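Local structure of B-agarase (Saccharophagus degradans, 4BQ2) at residues Phe441-Ser446 with Trp451-Asp456; Lys492-Pro497 with Ser576-Gln581; Lys501-Ile506 with Pro610-Lys615; Gln581-Val586 with Ala602-Trp607. The protein hydrolyses the beta-glycosidic linkages of agarose as an exo-acting beta-agarase of glycoside hydrolase family 50. One frame throughout, in Å; residues are numbered along the deposited sequence.

Contact 1 of 4, residues Phe441-Ser446 with Trp451-Asp456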
# COMPACT_ATOMS: atom_id res chain seq x y z
N PHE A 441 5.17 25.53 -3.37
CA PHE A 441 5.52 25.65 -4.79
C PHE A 441 4.28 25.45 -5.64
O PHE A 441 3.27 24.92 -5.18
CB PHE A 441 6.65 24.68 -5.20
CG PHE A 441 6.50 23.27 -4.63
CD1 PHE A 441 5.51 22.38 -5.11
CD2 PHE A 441 7.32 22.84 -3.59
CE1 PHE A 441 5.39 21.11 -4.58
CE2 PHE A 441 7.19 21.57 -3.04
CZ PHE A 441 6.23 20.69 -3.54
N LYS A 442 4.34 25.88 -6.90
CA LYS A 442 3.21 25.71 -7.81
C LYS A 442 3.02 24.22 -8.07
O LYS A 442 3.96 23.44 -7.90
CB LYS A 442 3.47 26.46 -9.10
CG LYS A 442 3.34 27.99 -8.99
CD LYS A 442 3.92 28.62 -10.25
CE LYS A 442 4.20 30.11 -10.13
NZ LYS A 442 2.95 30.90 -10.03
N THR A 443 1.80 23.85 -8.47
CA THR A 443 1.41 22.45 -8.74
C THR A 443 0.95 22.18 -10.19
O THR A 443 0.64 23.10 -10.95
CB THR A 443 0.30 21.95 -7.75
OG1 THR A 443 -0.91 22.71 -7.93
CG2 THR A 443 0.80 22.07 -6.28
N VAL A 444 0.91 20.89 -10.55
CA VAL A 444 0.24 20.41 -11.77
C VAL A 444 -0.62 19.21 -11.34
O VAL A 444 -0.59 18.80 -10.16
CB VAL A 444 1.27 20.00 -12.87
CG1 VAL A 444 2.13 21.20 -13.30
CG2 VAL A 444 2.15 18.87 -12.38
N SER A 445 -1.41 18.67 -12.26
CA SER A 445 -2.33 17.58 -11.92
C SER A 445 -2.33 16.52 -13.01
O SER A 445 -2.15 16.86 -14.18
CB SER A 445 -3.76 18.12 -11.72
OG SER A 445 -4.66 17.04 -11.56
N SER A 446 -2.49 15.27 -12.59
CA SER A 446 -2.64 14.12 -13.46
C SER A 446 -4.10 13.97 -13.84
O SER A 446 -4.45 13.11 -14.64
CB SER A 446 -2.20 12.84 -12.70
OG SER A 446 -3.16 12.49 -11.69
N TRP A 451 -2.61 10.63 -3.58
CA TRP A 451 -2.11 11.12 -2.28
C TRP A 451 -2.09 12.66 -2.16
O TRP A 451 -2.14 13.21 -1.06
CB TRP A 451 -0.72 10.55 -2.01
CG TRP A 451 -0.66 9.04 -1.79
CD1 TRP A 451 0.08 8.13 -2.51
CD2 TRP A 451 -1.34 8.29 -0.76
NE1 TRP A 451 -0.09 6.87 -2.00
CE2 TRP A 451 -0.97 6.94 -0.93
CE3 TRP A 451 -2.23 8.63 0.27
CZ2 TRP A 451 -1.45 5.91 -0.10
CZ3 TRP A 451 -2.71 7.62 1.11
CH2 TRP A 451 -2.32 6.27 0.92
N GLY A 452 -2.03 13.36 -3.30
CA GLY A 452 -1.89 14.82 -3.31
C GLY A 452 -1.58 15.32 -4.70
O GLY A 452 -1.29 14.52 -5.60
N ALA A 453 -1.63 16.63 -4.88
CA ALA A 453 -1.34 17.23 -6.18
C ALA A 453 0.14 17.06 -6.55
O ALA A 453 1.00 16.94 -5.66
CB ALA A 453 -1.69 18.72 -6.16
N MET A 454 0.42 17.09 -7.84
CA MET A 454 1.79 16.91 -8.35
C MET A 454 2.54 18.24 -8.38
O MET A 454 1.92 19.31 -8.60
CB MET A 454 1.73 16.26 -9.73
CG MET A 454 1.29 14.81 -9.67
SD MET A 454 2.50 13.74 -8.82
CE MET A 454 3.74 13.59 -10.12
N PRO A 455 3.87 18.20 -8.15
CA PRO A 455 4.62 19.43 -8.08
C PRO A 455 4.89 20.00 -9.46
O PRO A 455 5.06 19.25 -10.42
CB PRO A 455 5.96 18.98 -7.45
CG PRO A 455 6.11 17.54 -7.88
CD PRO A 455 4.69 17.02 -7.82
N ASP A 456 4.93 21.32 -9.56
CA ASP A 456 5.44 21.96 -10.78
C ASP A 456 6.95 22.02 -10.66
O ASP A 456 7.49 22.93 -10.04
CB ASP A 456 4.89 23.37 -11.01
CG ASP A 456 5.26 23.90 -12.39
OD1 ASP A 456 6.38 23.56 -12.84
OD2 ASP A 456 4.44 24.60 -13.05
O HOH W 1 2.06 25.29 -12.15
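Thr443 and Val444 run antiparallel to Pro455 and Met454: Val444 N gives its hydrogen to Met454 O (2.7 Å), and Asp456 N reaches Lys442 O at 2.9 Å. The return bond from Met454 N to Val444 O is weak. Thr443 and Pro455 form the non-hydrogen-bonded pair, a place that suits proline because no backbone N-H is needed there. The branched Val444 fits the buried face: its CG2 methyl lies 3.7 Å from Met454 CB, while CG1 turns to Asp456. Ahead of the first strand, Phe441 holds CG between its N and carbonyl carbon (chi1 43°), which lays the ring alongside the proline, with CE1 3.6 Å from Pro455 CB. A carboxylate suits position 456, accepting from several donors: Asp456 OD1 from Thr520 OG1 and Phe458 N, and OD2 from a water (2.6 Å) that gives another hydrogen to Thr443 O. The water bridges Thr443 of one strand to the residue just past the other. Thr510 and Ile506 of helix 505-511 touch Val444 and Met454 respectively, and helix 460-477 meets Phe441 and Pro455. The whole is a short two-stranded beta hairpin with a long connecting loop, laid against helices.

Contact 2 of 4, residues Lys492-Pro497 with Ser576-Gln581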
# COMPACT_ATOMS: atom_id res chain seq x y z
N LYS A 492 3.80 8.91 -6.16
CA LYS A 492 3.30 10.12 -6.78
C LYS A 492 2.40 9.73 -7.94
O LYS A 492 2.63 8.72 -8.60
CB LYS A 492 4.48 11.00 -7.25
CG LYS A 492 5.46 11.35 -6.12
CD LYS A 492 6.39 12.52 -6.51
CE LYS A 492 5.64 13.85 -6.38
NZ LYS A 492 5.28 14.22 -4.97
N SER A 493 1.37 10.52 -8.18
CA SER A 493 0.45 10.26 -9.29
C SER A 493 1.02 10.75 -10.63
O SER A 493 0.60 11.80 -11.15
CB SER A 493 -0.91 10.90 -9.01
OG SER A 493 -1.56 10.22 -7.92
N PHE A 494 1.94 9.97 -11.20
CA PHE A 494 2.58 10.33 -12.46
C PHE A 494 1.70 9.96 -13.66
O PHE A 494 1.98 10.36 -14.79
CB PHE A 494 3.93 9.61 -12.61
CG PHE A 494 5.07 10.30 -11.96
CD1 PHE A 494 5.62 11.44 -12.52
CD2 PHE A 494 5.63 9.78 -10.79
CE1 PHE A 494 6.71 12.07 -11.91
CE2 PHE A 494 6.70 10.40 -10.17
CZ PHE A 494 7.25 11.54 -10.73
N GLY A 495 0.65 9.18 -13.42
CA GLY A 495 -0.33 8.82 -14.47
C GLY A 495 -0.69 7.34 -14.35
O GLY A 495 0.20 6.50 -14.28
N ARG A 496 -1.99 7.04 -14.38
CA ARG A 496 -2.53 5.68 -14.18
C ARG A 496 -2.59 4.89 -15.49
O ARG A 496 -2.68 5.49 -16.54
CB ARG A 496 -3.97 5.74 -13.61
CG ARG A 496 -4.06 6.33 -12.19
CD ARG A 496 -5.47 6.16 -11.60
NE ARG A 496 -5.92 4.77 -11.74
CZ ARG A 496 -5.99 3.87 -10.75
NH1 ARG A 496 -5.67 4.19 -9.51
NH2 ARG A 496 -6.41 2.63 -11.02
N PRO A 497 -2.55 3.55 -15.42
CA PRO A 497 -2.48 2.72 -16.64
C PRO A 497 -3.83 2.28 -17.18
O PRO A 497 -3.88 1.48 -18.12
CB PRO A 497 -1.73 1.47 -16.15
CG PRO A 497 -2.20 1.32 -14.74
CD PRO A 497 -2.29 2.74 -14.21
N SER A 576 7.90 12.68 -20.50
CA SER A 576 9.30 12.44 -20.32
C SER A 576 9.97 13.66 -19.79
O SER A 576 10.75 13.57 -18.85
CB SER A 576 9.98 11.99 -21.63
OG SER A 576 9.66 10.64 -21.91
N ALA A 577 9.67 14.82 -20.37
CA ALA A 577 10.34 16.04 -19.96
C ALA A 577 9.98 16.43 -18.52
O ALA A 577 10.86 16.85 -17.74
CB ALA A 577 10.04 17.17 -20.94
N TYR A 578 8.71 16.26 -18.16
CA TYR A 578 8.24 16.50 -16.79
C TYR A 578 9.00 15.59 -15.79
O TYR A 578 9.57 16.06 -14.79
CB TYR A 578 6.72 16.26 -16.69
CG TYR A 578 6.19 16.39 -15.25
CD1 TYR A 578 5.92 17.65 -14.69
CD2 TYR A 578 6.02 15.27 -14.44
CE1 TYR A 578 5.48 17.79 -13.37
CE2 TYR A 578 5.56 15.40 -13.12
CZ TYR A 578 5.31 16.66 -12.58
OH TYR A 578 4.84 16.80 -11.27
N ALA A 579 8.96 14.28 -16.04
CA ALA A 579 9.67 13.32 -15.19
C ALA A 579 11.20 13.53 -15.15
O ALA A 579 11.81 13.44 -14.07
CB ALA A 579 9.31 11.90 -15.56
N ASP A 580 11.83 13.81 -16.29
CA ASP A 580 13.26 14.17 -16.28
C ASP A 580 13.58 15.34 -15.35
O ASP A 580 14.56 15.27 -14.58
CB ASP A 580 13.73 14.55 -17.68
CG ASP A 580 14.00 13.36 -18.58
OD1 ASP A 580 14.13 12.20 -18.10
OD2 ASP A 580 14.11 13.58 -19.81
N GLN A 581 12.75 16.38 -15.39
CA GLN A 581 12.96 17.55 -14.55
C GLN A 581 12.74 17.25 -13.07
O GLN A 581 13.49 17.78 -12.20
CB GLN A 581 12.09 18.73 -15.04
CG GLN A 581 12.19 19.99 -14.21
CD GLN A 581 13.54 20.72 -14.27
OE1 GLN A 581 14.40 20.44 -15.12
NE2 GLN A 581 13.72 21.69 -13.37
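Phe494 brings its CE1 corner to the edge of the Tyr578 ring, near that ring's plane, with CE1 3.7 Å from Tyr578 CE2. The two planes are inclined by about 67°, and the side chains approach at a slant. Around the Phe494 ring, Tyr578 CE2 and the Ala579 methyl both approach obliquely, the methyl CB at 4.5 Å from Phe494 CE1. Tyr578 has CG anti to its backbone N (chi1 176°), which sends the ring away from the helix toward the loop. There its hydroxyl is hydrogen-bonded to Pro455 O, so a tyrosine can offer an apolar ring edge and still satisfy its own buried OH. Alanine suits the next position because a short side chain lets the loop's ring and Ala616 of helix 611-620 both come close to the helix backbone.

The catalytic domain is consistent with the (beta/alpha)8 barrel expected of this family of glycoside hydrolases: residues 492-497 belong to the loop that follows strand 483-488, and helix 565-593 carries Tyr578 and Ala579. The loop turns sharply just before the phenylalanine, with Ser493 at the centre of an inverse gamma turn closed by a weak bond from Phe494 N to Lys492 O (3.0 Å). Ser493 OG is hydrogen-bonded to Phe450 N. Gly495 follows with phi 138°, a backbone shape well suited to glycine. Phe494 is also touched by Met454 and by Val613 of helix 611-620, buried apolar neighbours for an apolar ring.

Contact 3 of 4, residues Lys501-Ile506 with Pro610-Lys615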
# COMPACT_ATOMS: atom_id res chain seq x y z
N LYS A 501 -5.51 8.13 -21.99
CA LYS A 501 -5.75 9.43 -21.38
C LYS A 501 -5.41 9.51 -19.90
O LYS A 501 -4.99 10.59 -19.42
CB LYS A 501 -7.17 9.91 -21.61
CG LYS A 501 -7.42 10.29 -23.07
CD LYS A 501 -8.80 10.86 -23.24
CE LYS A 501 -9.14 11.05 -24.71
NZ LYS A 501 -10.42 11.79 -24.81
N ALA A 502 -5.58 8.40 -19.17
CA ALA A 502 -5.20 8.37 -17.75
C ALA A 502 -3.68 8.40 -17.67
O ALA A 502 -3.10 9.15 -16.91
CB ALA A 502 -5.75 7.13 -17.06
N GLN A 503 -3.05 7.56 -18.47
CA GLN A 503 -1.59 7.48 -18.50
C GLN A 503 -0.92 8.84 -18.77
O GLN A 503 0.10 9.21 -18.14
CB GLN A 503 -1.12 6.41 -19.50
CG GLN A 503 0.40 6.47 -19.69
CD GLN A 503 1.09 5.12 -19.78
OE1 GLN A 503 1.88 4.90 -20.69
NE2 GLN A 503 0.85 4.24 -18.79
N TYR A 504 -1.52 9.60 -19.69
CA TYR A 504 -0.98 10.91 -20.08
C TYR A 504 -1.74 12.05 -19.42
O TYR A 504 -1.86 13.16 -19.97
CB TYR A 504 -0.94 11.04 -21.63
CG TYR A 504 0.05 10.06 -22.20
CD1 TYR A 504 1.42 10.17 -21.90
CD2 TYR A 504 -0.37 8.97 -22.95
CE1 TYR A 504 2.33 9.23 -22.37
CE2 TYR A 504 0.54 8.03 -23.44
CZ TYR A 504 1.89 8.18 -23.15
OH TYR A 504 2.80 7.27 -23.60
N GLY A 505 -2.23 11.79 -18.21
CA GLY A 505 -3.04 12.79 -17.51
C GLY A 505 -2.31 14.09 -17.22
O GLY A 505 -2.92 15.16 -17.25
N ILE A 506 -1.01 14.02 -16.90
CA ILE A 506 -0.25 15.26 -16.62
C ILE A 506 -0.10 16.13 -17.88
O ILE A 506 -0.39 17.32 -17.84
CB ILE A 506 1.11 14.99 -15.90
CG1 ILE A 506 0.84 14.43 -14.49
CG2 ILE A 506 1.92 16.28 -15.77
CD1 ILE A 506 2.11 13.95 -13.79
N PRO A 610 4.10 4.84 -15.60
CA PRO A 610 4.24 4.91 -17.06
C PRO A 610 5.72 4.86 -17.43
O PRO A 610 6.56 5.42 -16.69
CB PRO A 610 3.69 6.30 -17.42
CG PRO A 610 3.07 6.85 -16.19
CD PRO A 610 3.66 6.12 -15.03
N MET A 611 6.05 4.17 -18.52
CA MET A 611 7.44 3.95 -18.87
C MET A 611 8.27 5.22 -19.04
O MET A 611 9.46 5.20 -18.81
CB MET A 611 7.56 3.03 -20.09
CG MET A 611 8.67 1.98 -19.95
SD MET A 611 8.65 0.95 -18.45
CE MET A 611 7.54 -0.39 -18.86
N GLU A 612 7.65 6.32 -19.45
CA GLU A 612 8.39 7.55 -19.63
C GLU A 612 8.99 8.00 -18.29
O GLU A 612 10.09 8.54 -18.25
CB GLU A 612 7.49 8.66 -20.19
CG GLU A 612 7.06 8.40 -21.64
CD GLU A 612 5.75 7.64 -21.81
OE1 GLU A 612 5.23 7.01 -20.85
OE2 GLU A 612 5.22 7.71 -22.96
N VAL A 613 8.26 7.75 -17.21
CA VAL A 613 8.65 8.16 -15.88
C VAL A 613 9.68 7.18 -15.32
O VAL A 613 10.65 7.60 -14.64
CB VAL A 613 7.40 8.25 -14.98
CG1 VAL A 613 7.80 8.60 -13.56
CG2 VAL A 613 6.46 9.32 -15.51
N VAL A 614 9.49 5.90 -15.61
CA VAL A 614 10.45 4.89 -15.19
C VAL A 614 11.82 5.17 -15.84
O VAL A 614 12.85 5.12 -15.18
CB VAL A 614 9.99 3.46 -15.54
CG1 VAL A 614 11.02 2.46 -15.05
CG2 VAL A 614 8.63 3.12 -14.90
N LYS A 615 11.82 5.50 -17.13
CA LYS A 615 13.11 5.74 -17.83
C LYS A 615 13.82 6.99 -17.29
O LYS A 615 15.06 7.02 -17.17
CB LYS A 615 12.88 5.83 -19.33
CG LYS A 615 12.59 4.45 -19.93
CD LYS A 615 12.05 4.56 -21.35
CE LYS A 615 12.15 3.24 -22.10
NZ LYS A 615 11.48 3.35 -23.43
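Tyr504 and Glu612 are brought together by similar first torsions, each with CG beside its backbone N (chi1 -66° for the tyrosine, -69° for the glutamate), and by a bend at chi2 (91°) that swings the glutamate's carboxylate across to the ring. The phenol hydroxyl donates to the carboxylate, OH lying 2.5 Å from Glu612 OE2, and the bond uses the syn lone pair of that oxygen. OE2 sits at the edge of the ring, in its plane, while the carboxylate itself stands almost perpendicular to the ring. Tyrosine fits here because its rigid ring carries a donor far from the junction of helices 500-503 and 505-511, where its own backbone leaves helical angles.

Above that ring lies the neighbouring Gln503, whose CG is 4.0 Å over the centre of one face. The rest of its side chain runs past Pro610 in the opposite sense, with Gln503 CD 3.7 Å from Pro610 CB, so the flat amide rests against an apolar ring. Pro610 occupies the N-cap position of helix 611-620, and its carbonyl oxygen receives Val613 N and Val614 N.

Ser572 OG also bonds Glu612 OE2, so one oxygen is held by two hydroxyls, from separate parts of the chain. Two such partners, together with a place in the first turn of a helix, would be expected to favour the charged carboxylate, and the short phenol bond is consistent with a strong interaction.

Contact 4 of 4, residues Gln581-Val586 with Ala602-Trp607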
# COMPACT_ATOMS: atom_id res chain seq x y z
N GLN A 581 12.75 16.38 -15.39
CA GLN A 581 12.96 17.55 -14.55
C GLN A 581 12.74 17.25 -13.07
O GLN A 581 13.49 17.78 -12.20
CB GLN A 581 12.09 18.73 -15.04
CG GLN A 581 12.19 19.99 -14.21
CD GLN A 581 13.54 20.72 -14.27
OE1 GLN A 581 14.40 20.44 -15.12
NE2 GLN A 581 13.72 21.69 -13.37
N TYR A 582 11.71 16.44 -12.77
CA TYR A 582 11.46 16.00 -11.39
C TYR A 582 12.73 15.31 -10.84
O TYR A 582 13.27 15.71 -9.79
CB TYR A 582 10.25 15.05 -11.29
CG TYR A 582 10.13 14.46 -9.89
CD1 TYR A 582 9.50 15.17 -8.86
CD2 TYR A 582 10.70 13.23 -9.59
CE1 TYR A 582 9.42 14.63 -7.57
CE2 TYR A 582 10.66 12.70 -8.31
CZ TYR A 582 10.02 13.40 -7.31
OH TYR A 582 9.99 12.84 -6.06
N PHE A 583 13.20 14.29 -11.56
CA PHE A 583 14.34 13.48 -11.09
C PHE A 583 15.68 14.20 -11.11
O PHE A 583 16.50 13.97 -10.22
CB PHE A 583 14.43 12.12 -11.82
CG PHE A 583 13.35 11.17 -11.42
CD1 PHE A 583 13.36 10.62 -10.14
CD2 PHE A 583 12.28 10.87 -12.27
CE1 PHE A 583 12.34 9.78 -9.72
CE2 PHE A 583 11.26 10.01 -11.87
CZ PHE A 583 11.30 9.46 -10.59
N LYS A 584 15.85 15.09 -12.09
CA LYS A 584 17.02 15.99 -12.17
C LYS A 584 17.12 16.84 -10.91
O LYS A 584 18.17 16.88 -10.24
CB LYS A 584 16.97 16.88 -13.42
CG LYS A 584 18.28 17.66 -13.66
CD LYS A 584 18.21 18.57 -14.88
CE LYS A 584 19.44 19.45 -15.01
NZ LYS A 584 19.17 20.71 -15.77
N VAL A 585 16.02 17.50 -10.56
CA VAL A 585 16.03 18.39 -9.40
C VAL A 585 16.23 17.62 -8.10
O VAL A 585 17.03 18.03 -7.25
CB VAL A 585 14.75 19.25 -9.32
CG1 VAL A 585 14.62 19.94 -7.97
CG2 VAL A 585 14.76 20.29 -10.41
N VAL A 586 15.52 16.51 -7.95
CA VAL A 586 15.65 15.74 -6.71
C VAL A 586 17.05 15.13 -6.56
O VAL A 586 17.67 15.23 -5.47
CB VAL A 586 14.57 14.67 -6.55
CG1 VAL A 586 14.89 13.72 -5.39
CG2 VAL A 586 13.22 15.32 -6.30
N ALA A 602 11.59 7.12 -6.28
CA ALA A 602 10.37 7.74 -5.78
C ALA A 602 9.27 6.73 -5.51
O ALA A 602 8.10 7.11 -5.29
CB ALA A 602 9.88 8.83 -6.75
N ARG A 603 9.66 5.44 -5.50
CA ARG A 603 8.76 4.35 -5.10
C ARG A 603 7.48 4.28 -5.96
O ARG A 603 6.38 4.69 -5.53
CB ARG A 603 8.45 4.45 -3.59
CG ARG A 603 9.73 4.69 -2.77
CD ARG A 603 9.43 5.17 -1.33
NE ARG A 603 8.66 4.19 -0.56
CZ ARG A 603 9.17 3.08 -0.00
NH1 ARG A 603 10.47 2.77 -0.11
NH2 ARG A 603 8.38 2.28 0.70
N PHE A 604 7.63 3.70 -7.15
CA PHE A 604 6.52 3.66 -8.12
C PHE A 604 5.55 2.54 -7.77
O PHE A 604 5.95 1.37 -7.63
CB PHE A 604 7.06 3.34 -9.53
CG PHE A 604 8.00 4.36 -10.09
CD1 PHE A 604 7.66 5.70 -10.15
CD2 PHE A 604 9.22 3.95 -10.64
CE1 PHE A 604 8.52 6.63 -10.72
CE2 PHE A 604 10.08 4.87 -11.21
CZ PHE A 604 9.72 6.21 -11.27
N PRO A 605 4.26 2.87 -7.64
CA PRO A 605 3.25 1.81 -7.50
C PRO A 605 2.81 1.31 -8.88
O PRO A 605 3.17 1.92 -9.91
CB PRO A 605 2.08 2.52 -6.83
CG PRO A 605 2.20 3.96 -7.27
CD PRO A 605 3.65 4.21 -7.71
N ASP A 606 2.03 0.24 -8.91
CA ASP A 606 1.53 -0.25 -10.21
C ASP A 606 0.60 0.71 -10.94
O ASP A 606 0.49 0.68 -12.15
CB ASP A 606 0.98 -1.67 -10.08
CG ASP A 606 -0.35 -1.73 -9.37
OD1 ASP A 606 -0.73 -0.80 -8.63
OD2 ASP A 606 -1.03 -2.75 -9.58
N TRP A 607 -0.04 1.61 -10.20
CA TRP A 607 -0.93 2.60 -10.81
C TRP A 607 -0.21 3.91 -11.12
O TRP A 607 -0.84 4.92 -11.46
CB TRP A 607 -2.18 2.81 -9.91
CG TRP A 607 -1.85 3.01 -8.43
CD1 TRP A 607 -1.82 2.04 -7.47
CD2 TRP A 607 -1.51 4.25 -7.78
NE1 TRP A 607 -1.48 2.60 -6.26
CE2 TRP A 607 -1.29 3.95 -6.42
CE3 TRP A 607 -1.37 5.57 -8.21
CZ2 TRP A 607 -0.93 4.93 -5.46
CZ3 TRP A 607 -1.01 6.58 -7.26
CH2 TRP A 607 -0.80 6.23 -5.89
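Phe583 and Phe604 reach toward each other from opposite directions, and Phe583 CZ comes to 3.7 Å from Phe604 CZ, with the ring planes steeply inclined. The small methyl of Ala602 packs beside this pair: its CB lies 4.0 Å from Phe583 CE1 and 4.1 Å from Tyr582 OH. Alanine's short side chain lets both the Phe583 and Tyr582 rings approach it, and all four residues are buried.

Phe583 is packed from within its own helix. Tyr582 points CD2 at the centre of the Phe583 ring, 3.6 Å above its plane, and the two rings are perpendicular, a T-shaped pair with the tyrosine supplying the edge. On a face of Tyr582 lies the Val586 CG2 methyl. The tyrosine's hydroxyl is hydrogen-bonded to Asp489 OD2, which satisfies that buried group and restrains the ring's outer end. Between Ala602 and Phe604, Arg603 forms a salt bridge with Glu652 and a cation-pi contact with Phe487.

Further out, Ala617 and Tyr620 of helix 611-620 touch Phe583, and Val613 and Ala617 touch Phe604. Tyr599 of strand 598-599 meets Phe583, while backbone bonds join Phe604 to Ser625 and Asn627, setting the contact between helix 565-593, helix 611-620 and strand 624-627.

How the contacts relate
Contacts 2 and 4 lie along the same helix, 565-593, and share Gln581, their centres about 7 Å apart. Contact 3 is nearer still to contact 2, about 5 Å between centres, and their segments alternate along the chain, whereas contact 4 is nested inside the loop that contact 3 closes. Val613 links these two, its CG1 3.5 Å from Phe604 CE1. The hairpin of contact 1 meets contact 4 where Trp451 CD1 lies 4.0 Å from Trp607 CH2, and its Met454 CE lies 4.0 Å from Ile506 CD1 of contact 3. The calcium ion is bound by Asp7, Glu9, Ser37, Lys38 and Asp185, none of which belongs to these contacts.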